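Local coordinates for pyrethroid hydrolase (Sphingobium faniae, PDB 5Y5R), which hydrolyses the ester bond of pyrethroid insecticides such as permethrin and cypermethrin, releasing an alcohol and a cyclopropanecarboxylic acid, at residues Gln71-Gly76 with Ala245-Ala250; Leu141-Asp144 with Arg150-Glu153; Glu198-Asp201 with Pro206-Val209; Leu226-Ser229 with Tyr234-Pro237. One frame throughout, in Å; residues are numbered along the deposited sequence.

Contact 1 (Gln71-Gly76 with Ala245-Ala250); sequences QSILLG and ADFADA
Ile-73 sets CG2 anti to its backbone N and CG1 anti to its carbonyl carbon (chi1 -55°), and both branches reach the helix that carries Phe-247 and Ala-248. CG1 packs on the methyl of Ala-248, with Ile-73 CG1 3.7 Å from Ala-248 CB. The chain then turns again at chi2 (-73°). This lays Ile-73 CD1 against the helix backbone, 3.8 Å from Ala-248 CA. CG2 goes to Phe-247, whose ring is swung anti to its own N (chi1 -177°). The meeting is at the ring edge, near the ring plane, with Ile-73 CG2 4.2 Å from Phe-247 CD2. Ile-73 CD1 stands well off the ring plane, 4.2 Å from Phe-247 CE2.

Strand 71-77 lies inside the parallel sheet of the alpha/beta hydrolase fold and runs toward the probable nucleophile elbow. Helix 237-249 packs against one face of this sheet. Ile-99 of the next strand touches both Ile-73 and Phe-247 and continues the apolar layer. Asp-246 and Asp-249 form salt bridges to Arg-29. All three touching residues are buried and meet through carbon alone. The fit therefore depends on shape and exclusion of water, not on directed bonds.

Contact 2 (Leu141-Asp144 with Arg150-Glu153); sequences LQAD and RLRE. With 8NL ((2-methyl-3-phenyl-phenyl)methyl (1~{S})-3-[(~{E})-2-chloranyl-3,3,3-tris(fluoranyl)prop-1-enyl]-2,2-dimethyl-cyclopropane-1-carboxylate), chain G.
Leu-151 splits its two methyl groups between the strand backbone and the bound pyrethroid. Its CG stands anti to the carbonyl carbon, beside the backbone N (chi1 -70°), and the isobutyl fork opens toward Ala-143 and Asp-144. CD1 takes the backbone side, with Leu-151 CD1 3.4 Å from Asp-144 O. CD2 takes the other side, with Leu-151 CD2 4.0 Å from Ala-143 CB. The same methyl meets the terminal phenyl ring of 8NL, Leu-151 CD2 lying 3.7 Å from 8NL C11. Ala-143 comes to this ring as well, at the bond between C10 and C11, with Ala-143 CB 3.5 Å from 8NL C11.

Asp-144 sends its carboxylate elsewhere. Its CG is anti to N (chi1 179°), and its oxygens bind Arg-147 and Ser-146. On the helix, Arg-150 and Glu-153 form a salt bridge at the in-plane edge of the guanidinium. Its modelled length is doubtfully short.

Strand 140-143 and helix 148-155 are inserted between strands 95-101 and 194-199 of the main sheet. Such an insertion is the cap of an alpha/beta hydrolase. Here it forms an apolar wall of the pocket, at the biphenyl end of the ligand.

Contact 3 (Glu198-Asp201 with Pro206-Val209); sequences EALD and PIAV
Ile-207 sets its CD1 methyl against Glu-198, the two chains crossing at a slant, and this is the close-packed part of the contact. CG1 is anti to the backbone N (chi1 -169°), and chi2 (53°) then carries CD1 to Glu-198. The methyl touches the Glu-198 chain at its base, with Ile-207 CD1 3.6 Å from Glu-198 CB. It also sits over the flat face of the carboxylate, Ile-207 CD1 being 3.6 Å from Glu-198 CD. The carboxylate oxygens bond to other partners. OE1 accepts a hydrogen bond from Ser-225, and OE2 forms a salt bridge with Arg-211. These bonds fix the rotation of the buried group, and the arginine probably favours its ionised form.

The two segments belong to a beta-alpha-beta unit, strand 194-199, helix 207-216 and strand 222-226, in the alpha/beta hydrolase sheet. Pro-206 is the N-cap residue of the helix. The turn between the segments includes Asp-202, probably the acid of the charge relay system. Ile-207 thus packs the first turn of the helix against the end of the strand that leads to Asp-202.

Toward Leu-200 the fit is looser. The Leu-200 CB points away from the helix, and only the end of the side chain comes back, with Leu-200 CD2 4.2 Å from Ile-207 CG1. Beside this contact a water bridges the two backbones. The water donates to Leu-200 O at 3.2 Å and accepts from Ile-207 N at 2.9 Å. The amide at the start of the helix is thereby satisfied through solvent. Leu-200 and Ile-207 are both partly exposed here.

Contact 4 (Leu226-Ser229 with Tyr234-Pro237); sequences LPAS and YSMP
Leu-226 ends its strand, Pro-227 and Ala-228 open the loop of His-230, probably the charge-relay histidine, and Met-236 packs on them from its far end. Met-236 is modelled as selenomethionine. Its CG lies between the backbone N and the carbonyl carbon (chi1 40°), and the chain bends at chi3 (78°). The bend brings the selenium and the terminal methyl alongside the loop. The selenium lies over one face of the proline ring, displaced toward CD, with Met-236 SE 3.7 Å from Pro-227 CD. It also meets the leucine, with Met-236 SE 4.1 Å from Leu-226 CB. The methyl goes further, to 3.4 Å between Met-236 CE and Pro-227 O. It touches the alanine too, Met-236 CE lying 3.8 Å from Ala-228 CB.

Pro-227 is the centre of an inverse gamma turn, closed by a weak bond from Ala-228 N to Leu-226 O. Ser-235 adds a smaller contact, with OG 3.9 Å from Ala-228 CB. That hydroxyl bonds to Asp-158 OD1, which also accepts from Ser-229 N. The two ends of the loop are therefore joined in two ways: directly by apolar contact with one long flexible side chain, and indirectly through a shared carboxylate oxygen.

How the contacts relate
From the N terminus, the chain first enters contact 1 on strand 71-77, and helix 237-249 closes this loop only near the C terminus. The other three contacts are nested inside it. They follow in series, none crossing another, and each closes a short local loop. Contact 2 joins a strand and a helix of the inserted cap. It lies across the chain's centre from contact 1, the two centres about 31 Å apart. Contact 3 closes the turn that holds Asp-202, and contact 4 the loop that holds His-230. These two touch, through probable backbone hydrogen bonds where neighbouring strands end, such as Leu-200 N to Leu-226 O. Contacts 1 and 3 both reach the main parallel sheet.

Contact 1 (Gln71-Gly76 with Ala245-Ala250)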
loop_
_atom_site.group_PDB
_atom_site.type_symbol
_atom_site.label_atom_id
_atom_site.label_comp_id
_atom_site.label_asym_id
_atom_site.label_seq_id
_atom_site.Cartn_x
_atom_site.Cartn_y
_atom_site.Cartn_z
ATOM N N GLN A 71 7.178 11.583 -15.220
ATOM C CA GLN A 71 6.156 10.649 -14.764
ATOM C C GLN A 71 6.593 9.960 -13.478
ATOM O O GLN A 71 7.781 9.858 -13.190
ATOM C CB GLN A 71 5.891 9.583 -15.822
ATOM C CG GLN A 71 5.492 10.175 -17.128
ATOM C CD GLN A 71 4.048 10.545 -17.138
ATOM O OE1 GLN A 71 3.170 9.704 -17.347
ATOM N NE2 GLN A 71 3.777 11.816 -16.859
ATOM N N SER A 72 5.611 9.433 -12.732
ATOM C CA SER A 72 5.853 8.780 -11.450
ATOM C C SER A 72 5.344 7.343 -11.401
ATOM O O SER A 72 4.293 7.006 -11.953
ATOM C CB SER A 72 5.183 9.535 -10.310
ATOM O OG SER A 72 5.751 10.822 -10.138
ATOM N N ILE A 73 6.024 6.533 -10.600
ATOM C CA ILE A 73 5.540 5.211 -10.231
ATOM C C ILE A 73 4.937 5.324 -8.833
ATOM O O ILE A 73 5.563 5.872 -7.914
ATOM C CB ILE A 73 6.672 4.167 -10.261
ATOM C CG1 ILE A 73 7.370 4.144 -11.628
ATOM C CG2 ILE A 73 6.117 2.793 -9.948
ATOM C CD1 ILE A 73 6.567 3.506 -12.774
ATOM N N LEU A 74 3.721 4.814 -8.672
ATOM C CA LEU A 74 3.041 4.790 -7.385
ATOM C C LEU A 74 3.030 3.365 -6.886
ATOM O O LEU A 74 2.610 2.451 -7.617
ATOM C CB LEU A 74 1.607 5.310 -7.499
ATOM C CG LEU A 74 1.399 6.742 -7.965
ATOM C CD1 LEU A 74 -0.050 7.151 -7.674
ATOM C CD2 LEU A 74 2.440 7.632 -7.274
ATOM N N LEU A 75 3.507 3.172 -5.659
ATOM C CA LEU A 75 3.479 1.881 -4.997
ATOM C C LEU A 75 2.647 2.002 -3.727
ATOM O O LEU A 75 2.832 2.939 -2.932
ATOM C CB LEU A 75 4.882 1.371 -4.649
ATOM C CG LEU A 75 4.980 -0.026 -4.024
ATOM C CD1 LEU A 75 6.305 -0.690 -4.440
ATOM C CD2 LEU A 75 4.891 -0.012 -2.469
ATOM N N GLY A 76 1.740 1.073 -3.558
ATOM C CA GLY A 76 0.965 0.964 -2.336
ATOM C C GLY A 76 1.264 -0.358 -1.661
ATOM O O GLY A 76 1.387 -1.381 -2.326
ATOM N N ALA A 245 12.353 -1.260 -9.707
ATOM C CA ALA A 245 13.123 -0.471 -10.673
ATOM C C ALA A 245 12.983 -1.025 -12.102
ATOM O O ALA A 245 12.863 -0.250 -13.068
ATOM C CB ALA A 245 14.580 -0.382 -10.213
ATOM N N ASP A 246 12.962 -2.356 -12.259
ATOM C CA ASP A 246 12.724 -2.945 -13.585
ATOM C C ASP A 246 11.369 -2.525 -14.146
ATOM O O ASP A 246 11.226 -2.341 -15.356
ATOM C CB ASP A 246 12.831 -4.464 -13.524
ATOM C CG ASP A 246 14.206 -4.912 -13.118
ATOM O OD1 ASP A 246 15.112 -4.055 -13.182
ATOM O OD2 ASP A 246 14.391 -6.082 -12.710
ATOM N N PHE A 247 10.344 -2.425 -13.285
ATOM C CA PHE A 247 9.051 -1.906 -13.717
ATOM C C PHE A 247 9.149 -0.434 -14.092
ATOM O O PHE A 247 8.642 -0.015 -15.133
ATOM C CB PHE A 247 7.999 -2.128 -12.614
ATOM C CG PHE A 247 6.599 -1.681 -12.988
ATOM C CD1 PHE A 247 5.881 -2.347 -13.971
ATOM C CD2 PHE A 247 5.982 -0.631 -12.314
ATOM C CE1 PHE A 247 4.591 -1.943 -14.315
ATOM C CE2 PHE A 247 4.695 -0.229 -12.639
ATOM C CZ PHE A 247 3.997 -0.887 -13.647
ATOM N N ALA A 248 9.790 0.373 -13.246
ATOM C CA ALA A 248 9.869 1.798 -13.536
ATOM C C ALA A 248 10.600 2.056 -14.843
ATOM O O ALA A 248 10.237 2.983 -15.582
ATOM C CB ALA A 248 10.569 2.524 -12.399
ATOM N N ASP A 249 11.594 1.211 -15.163
ATOM C CA ASP A 249 12.406 1.388 -16.375
ATOM C C ASP A 249 11.574 1.278 -17.646
ATOM O O ASP A 249 11.927 1.876 -18.674
ATOM C CB ASP A 249 13.524 0.345 -16.434
ATOM C CG ASP A 249 14.658 0.596 -15.434
ATOM O OD1 ASP A 249 14.683 1.628 -14.703
ATOM O OD2 ASP A 249 15.523 -0.310 -15.364
ATOM N N ALA A 250 10.521 0.466 -17.622
ATOM C CA ALA A 250 9.646 0.289 -18.774
ATOM C C ALA A 250 8.353 -0.366 -18.321
ATOM O O ALA A 250 8.187 -1.574 -18.507
ATOM C CB ALA A 250 10.296 -0.589 -19.843
#

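Contact 2 (Leu141-Asp144 with Arg150-Glu153)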
loop_
_atom_site.group_PDB
_atom_site.type_symbol
_atom_site.label_atom_id
_atom_site.label_comp_id
_atom_site.label_asym_id
_atom_site.label_seq_id
_atom_site.Cartn_x
_atom_site.Cartn_y
_atom_site.Cartn_z
ATOM N N LEU A 141 -9.173 2.586 14.025
ATOM C CA LEU A 141 -8.726 1.225 14.258
ATOM C C LEU A 141 -7.404 1.303 14.989
ATOM O O LEU A 141 -6.567 2.155 14.679
ATOM C CB LEU A 141 -8.537 0.433 12.964
ATOM C CG LEU A 141 -9.705 0.184 12.015
ATOM C CD1 LEU A 141 -9.170 -0.545 10.799
ATOM C CD2 LEU A 141 -10.776 -0.618 12.654
ATOM N N GLN A 142 -7.216 0.403 15.938
ATOM C CA GLN A 142 -6.048 0.395 16.801
ATOM C C GLN A 142 -5.657 -1.037 17.093
ATOM O O GLN A 142 -6.532 -1.864 17.361
ATOM C CB GLN A 142 -6.362 1.113 18.110
ATOM C CG GLN A 142 -5.305 0.892 19.177
ATOM C CD GLN A 142 -5.439 1.821 20.370
ATOM O OE1 GLN A 142 -6.206 2.786 20.348
ATOM N NE2 GLN A 142 -4.705 1.517 21.419
ATOM N N ALA A 143 -4.354 -1.313 17.121
ATOM C CA ALA A 143 -3.888 -2.674 17.388
ATOM C C ALA A 143 -4.216 -3.120 18.811
ATOM O O ALA A 143 -4.374 -2.314 19.740
ATOM C CB ALA A 143 -2.384 -2.797 17.139
ATOM N N ASP A 144 -4.377 -4.418 18.971
ATOM C CA ASP A 144 -4.625 -4.994 20.283
ATOM C C ASP A 144 -3.314 -5.155 21.059
ATOM O O ASP A 144 -2.642 -6.184 20.965
ATOM C CB ASP A 144 -5.349 -6.317 20.110
ATOM C CG ASP A 144 -5.619 -7.003 21.399
ATOM O OD1 ASP A 144 -5.358 -6.409 22.475
ATOM O OD2 ASP A 144 -6.117 -8.154 21.328
ATOM N N ARG A 150 1.962 -11.812 19.396
ATOM C CA ARG A 150 1.087 -12.113 18.267
ATOM C C ARG A 150 1.152 -11.015 17.212
ATOM O O ARG A 150 1.171 -11.298 16.007
ATOM C CB ARG A 150 -0.349 -12.275 18.761
ATOM C CG ARG A 150 -1.242 -12.976 17.817
ATOM C CD ARG A 150 -0.850 -14.420 17.678
ATOM N NE ARG A 150 -1.564 -15.032 16.564
ATOM C CZ ARG A 150 -0.973 -15.761 15.629
ATOM N NH1 ARG A 150 0.322 -15.985 15.723
ATOM N NH2 ARG A 150 -1.673 -16.273 14.630
ATOM N N LEU A 151 1.154 -9.748 17.645
ATOM C CA LEU A 151 1.223 -8.643 16.700
ATOM C C LEU A 151 2.505 -8.697 15.905
ATOM O O LEU A 151 2.500 -8.446 14.693
ATOM C CB LEU A 151 1.137 -7.288 17.411
ATOM C CG LEU A 151 -0.175 -6.863 18.036
ATOM C CD1 LEU A 151 0.026 -5.580 18.870
ATOM C CD2 LEU A 151 -1.210 -6.661 16.925
ATOM N N ARG A 152 3.622 -8.994 16.583
ATOM C CA ARG A 152 4.922 -9.058 15.917
ATOM C C ARG A 152 4.980 -10.211 14.928
ATOM O O ARG A 152 5.349 -10.026 13.754
ATOM C CB ARG A 152 6.046 -9.239 16.934
ATOM C CG ARG A 152 7.446 -9.166 16.274
ATOM C CD ARG A 152 8.499 -9.859 17.112
ATOM N NE ARG A 152 8.335 -11.314 17.250
ATOM C CZ ARG A 152 8.766 -12.208 16.350
ATOM N NH1 ARG A 152 9.397 -11.797 15.255
ATOM N NH2 ARG A 152 8.621 -13.509 16.560
ATOM N N GLU A 153 4.627 -11.414 15.389
ATOM C CA GLU A 153 4.805 -12.571 14.522
ATOM C C GLU A 153 3.866 -12.540 13.334
ATOM O O GLU A 153 4.157 -13.199 12.330
ATOM C CB GLU A 153 4.631 -13.893 15.258
ATOM C CG GLU A 153 3.330 -14.090 15.927
ATOM C CD GLU A 153 3.363 -15.239 16.911
ATOM O OE1 GLU A 153 4.456 -15.692 17.322
ATOM O OE2 GLU A 153 2.282 -15.732 17.241
HETATM C C 8NL G . -0.944 -2.683 10.681
HETATM C C8 8NL G . 1.820 -2.133 13.600
HETATM C C9 8NL G . 1.660 -1.922 14.966
HETATM C C10 8NL G . 0.819 -2.741 15.707
HETATM C C11 8NL G . 0.164 -3.761 15.020
HETATM C C12 8NL G . 0.340 -3.957 13.651
HETATM C C13 8NL G . -0.070 -2.980 7.781
HETATM O O 8NL G . -1.269 -3.782 7.660
HETATM CL CL 8NL G . -8.060 -5.996 7.885
HETATM C C21 8NL G . -6.601 -5.038 7.618
HETATM C C22 8NL G . -6.154 -4.123 8.732
HETATM F F2 8NL G . -5.093 -4.663 9.305
HETATM F F1 8NL G . -5.874 -2.901 8.322
HETATM F F 8NL G . -7.144 -4.046 9.597
HETATM C C20 8NL G . -5.913 -5.180 6.484
HETATM C C16 8NL G . -4.677 -4.354 6.202
HETATM C C17 8NL G . -3.989 -5.017 5.014
HETATM C C18 8NL G . -4.511 -3.933 4.083
HETATM C C19 8NL G . -4.514 -6.429 4.707
HETATM C C15 8NL G . -3.244 -4.851 6.370
HETATM C C14 8NL G . -2.305 -3.663 6.593
HETATM O O1 8NL G . -2.454 -2.624 5.947
HETATM C C2 8NL G . 0.835 -3.191 9.006
HETATM C C3 8NL G . 2.158 -3.513 8.731
HETATM C C4 8NL G . 3.094 -3.731 9.742
HETATM C C5 8NL G . 2.724 -3.584 11.076
HETATM C C6 8NL G . 1.415 -3.265 11.414
HETATM C C1 8NL G . 0.469 -3.054 10.370
HETATM C C7 8NL G . 1.160 -3.132 12.907
#

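Contact 3 (Glu198-Asp201 with Pro206-Val209)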
loop_
_atom_site.group_PDB
_atom_site.type_symbol
_atom_site.label_atom_id
_atom_site.label_comp_id
_atom_site.label_asym_id
_atom_site.label_seq_id
_atom_site.Cartn_x
_atom_site.Cartn_y
_atom_site.Cartn_z
ATOM N N GLU A 198 3.125 -10.170 -5.271
ATOM C CA GLU A 198 2.573 -11.025 -4.239
ATOM C C GLU A 198 3.651 -11.322 -3.218
ATOM O O GLU A 198 4.821 -11.514 -3.565
ATOM C CB GLU A 198 2.086 -12.381 -4.793
ATOM C CG GLU A 198 1.277 -12.395 -6.049
ATOM C CD GLU A 198 1.042 -13.840 -6.560
ATOM O OE1 GLU A 198 1.984 -14.663 -6.548
ATOM O OE2 GLU A 198 -0.081 -14.155 -6.964
ATOM N N ALA A 199 3.235 -11.418 -1.967
ATOM C CA ALA A 199 4.038 -11.944 -0.864
ATOM C C ALA A 199 3.488 -13.338 -0.567
ATOM O O ALA A 199 2.381 -13.460 -0.032
ATOM C CB ALA A 199 3.952 -11.022 0.349
ATOM N N LEU A 200 4.221 -14.385 -0.994
ATOM C CA LEU A 200 3.681 -15.746 -0.988
ATOM C C LEU A 200 3.283 -16.240 0.406
ATOM O O LEU A 200 2.330 -17.026 0.532
ATOM C CB LEU A 200 4.679 -16.703 -1.612
ATOM C CG LEU A 200 4.895 -16.388 -3.094
ATOM C CD1 LEU A 200 6.057 -17.194 -3.689
ATOM C CD2 LEU A 200 3.606 -16.663 -3.847
ATOM N N ASP A 201 4.000 -15.838 1.459
ATOM C CA ASP A 201 3.732 -16.382 2.787
ATOM C C ASP A 201 3.003 -15.391 3.690
ATOM O O ASP A 201 3.110 -15.482 4.912
ATOM C CB ASP A 201 5.012 -16.874 3.462
ATOM C CG ASP A 201 5.743 -17.933 2.633
ATOM O OD1 ASP A 201 5.139 -18.441 1.663
ATOM O OD2 ASP A 201 6.905 -18.293 2.964
ATOM N N PRO A 206 -3.856 -13.266 2.832
ATOM C CA PRO A 206 -3.409 -14.570 2.316
ATOM C C PRO A 206 -3.246 -14.565 0.798
ATOM O O PRO A 206 -3.878 -13.786 0.081
ATOM C CB PRO A 206 -4.531 -15.527 2.757
ATOM C CG PRO A 206 -5.220 -14.798 3.898
ATOM C CD PRO A 206 -5.124 -13.355 3.579
ATOM N N ILE A 207 -2.343 -15.415 0.308
ATOM C CA ILE A 207 -2.081 -15.424 -1.139
ATOM C C ILE A 207 -3.340 -15.749 -1.932
ATOM O O ILE A 207 -3.514 -15.268 -3.043
ATOM C CB ILE A 207 -0.947 -16.406 -1.488
ATOM C CG1 ILE A 207 -0.512 -16.207 -2.950
ATOM C CG2 ILE A 207 -1.427 -17.795 -1.268
ATOM C CD1 ILE A 207 -0.168 -14.790 -3.271
ATOM N N ALA A 208 -4.263 -16.523 -1.365
ATOM C CA ALA A 208 -5.533 -16.782 -2.046
ATOM C C ALA A 208 -6.317 -15.495 -2.257
ATOM O O ALA A 208 -6.944 -15.305 -3.305
ATOM C CB ALA A 208 -6.355 -17.788 -1.264
ATOM N N VAL A 209 -6.334 -14.613 -1.246
ATOM C CA VAL A 209 -7.030 -13.339 -1.389
ATOM C C VAL A 209 -6.311 -12.431 -2.365
ATOM O O VAL A 209 -6.940 -11.721 -3.158
ATOM C CB VAL A 209 -7.173 -12.668 -0.020
ATOM C CG1 VAL A 209 -7.753 -11.297 -0.197
ATOM C CG2 VAL A 209 -8.082 -13.512 0.824
HETATM O O HOH W 1 -0.522 -16.914 1.983
#

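Contact 4 (Leu226-Ser229 with Tyr234-Pro237)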
loop_
_atom_site.group_PDB
_atom_site.type_symbol
_atom_site.label_atom_id
_atom_site.label_comp_id
_atom_site.label_asym_id
_atom_site.label_seq_id
_atom_site.Cartn_x
_atom_site.Cartn_y
_atom_site.Cartn_z
ATOM N N LEU A 226 7.102 -12.887 -4.589
ATOM C CA LEU A 226 8.209 -12.855 -3.653
ATOM C C LEU A 226 7.951 -13.863 -2.546
ATOM O O LEU A 226 6.799 -14.010 -2.117
ATOM C CB LEU A 226 8.354 -11.471 -3.025
ATOM C CG LEU A 226 8.636 -10.248 -3.874
ATOM C CD1 LEU A 226 8.775 -9.062 -2.908
ATOM C CD2 LEU A 226 9.886 -10.432 -4.730
ATOM N N PRO A 227 9.031 -14.615 -2.044
ATOM C CA PRO A 227 8.858 -15.593 -0.953
ATOM C C PRO A 227 8.913 -14.959 0.442
ATOM O O PRO A 227 9.734 -15.328 1.281
ATOM C CB PRO A 227 10.033 -16.542 -1.193
ATOM C CG PRO A 227 11.112 -15.634 -1.760
ATOM C CD PRO A 227 10.425 -14.538 -2.513
ATOM N N ALA A 228 8.003 -14.018 0.710
ATOM C CA ALA A 228 8.027 -13.204 1.927
ATOM C C ALA A 228 6.663 -13.192 2.624
ATOM O O ALA A 228 5.630 -13.438 2.005
ATOM C CB ALA A 228 8.425 -11.775 1.603
ATOM N N SER A 229 6.651 -12.829 3.909
ATOM C CA SER A 229 5.363 -12.609 4.564
ATOM C C SER A 229 4.973 -11.152 4.394
ATOM O O SER A 229 5.307 -10.552 3.370
ATOM C CB SER A 229 5.349 -13.028 6.040
ATOM O OG SER A 229 6.409 -12.490 6.791
ATOM N N TYR A 234 10.945 -5.112 4.643
ATOM C CA TYR A 234 11.861 -5.458 5.724
ATOM C C TYR A 234 12.745 -6.658 5.397
ATOM O O TYR A 234 13.911 -6.681 5.783
ATOM C CB TYR A 234 11.101 -5.745 7.014
ATOM C CG TYR A 234 10.473 -4.560 7.714
ATOM C CD1 TYR A 234 10.954 -3.258 7.553
ATOM C CD2 TYR A 234 9.371 -4.763 8.556
ATOM C CE1 TYR A 234 10.329 -2.165 8.227
ATOM C CE2 TYR A 234 8.766 -3.724 9.223
ATOM C CZ TYR A 234 9.215 -2.445 9.077
ATOM O OH TYR A 234 8.527 -1.475 9.764
ATOM N N SER A 235 12.215 -7.705 4.765
ATOM C CA SER A 235 13.006 -8.930 4.670
ATOM C C SER A 235 13.809 -9.057 3.386
ATOM O O SER A 235 14.840 -9.725 3.414
ATOM C CB SER A 235 12.132 -10.175 4.835
ATOM O OG SER A 235 11.077 -10.136 3.930
HETATM N N MSE A 236 13.384 -8.458 2.271
HETATM C CA MSE A 236 14.219 -8.509 1.053
HETATM C C MSE A 236 14.174 -7.215 0.247
HETATM O O MSE A 236 13.726 -7.195 -0.905
HETATM C CB MSE A 236 13.781 -9.688 0.180
HETATM C CG MSE A 236 12.272 -9.830 0.151
HETATM SE SE MSE A 236 11.688 -11.526 -0.688
HETATM C CE MSE A 236 11.968 -12.793 0.701
ATOM N N PRO A 237 14.658 -6.134 0.850
ATOM C CA PRO A 237 14.644 -4.841 0.150
ATOM C C PRO A 237 15.336 -4.874 -1.198
ATOM O O PRO A 237 14.887 -4.188 -2.123
ATOM C CB PRO A 237 15.398 -3.906 1.117
ATOM C CG PRO A 237 16.240 -4.826 1.939
ATOM C CD PRO A 237 15.407 -6.078 2.116
#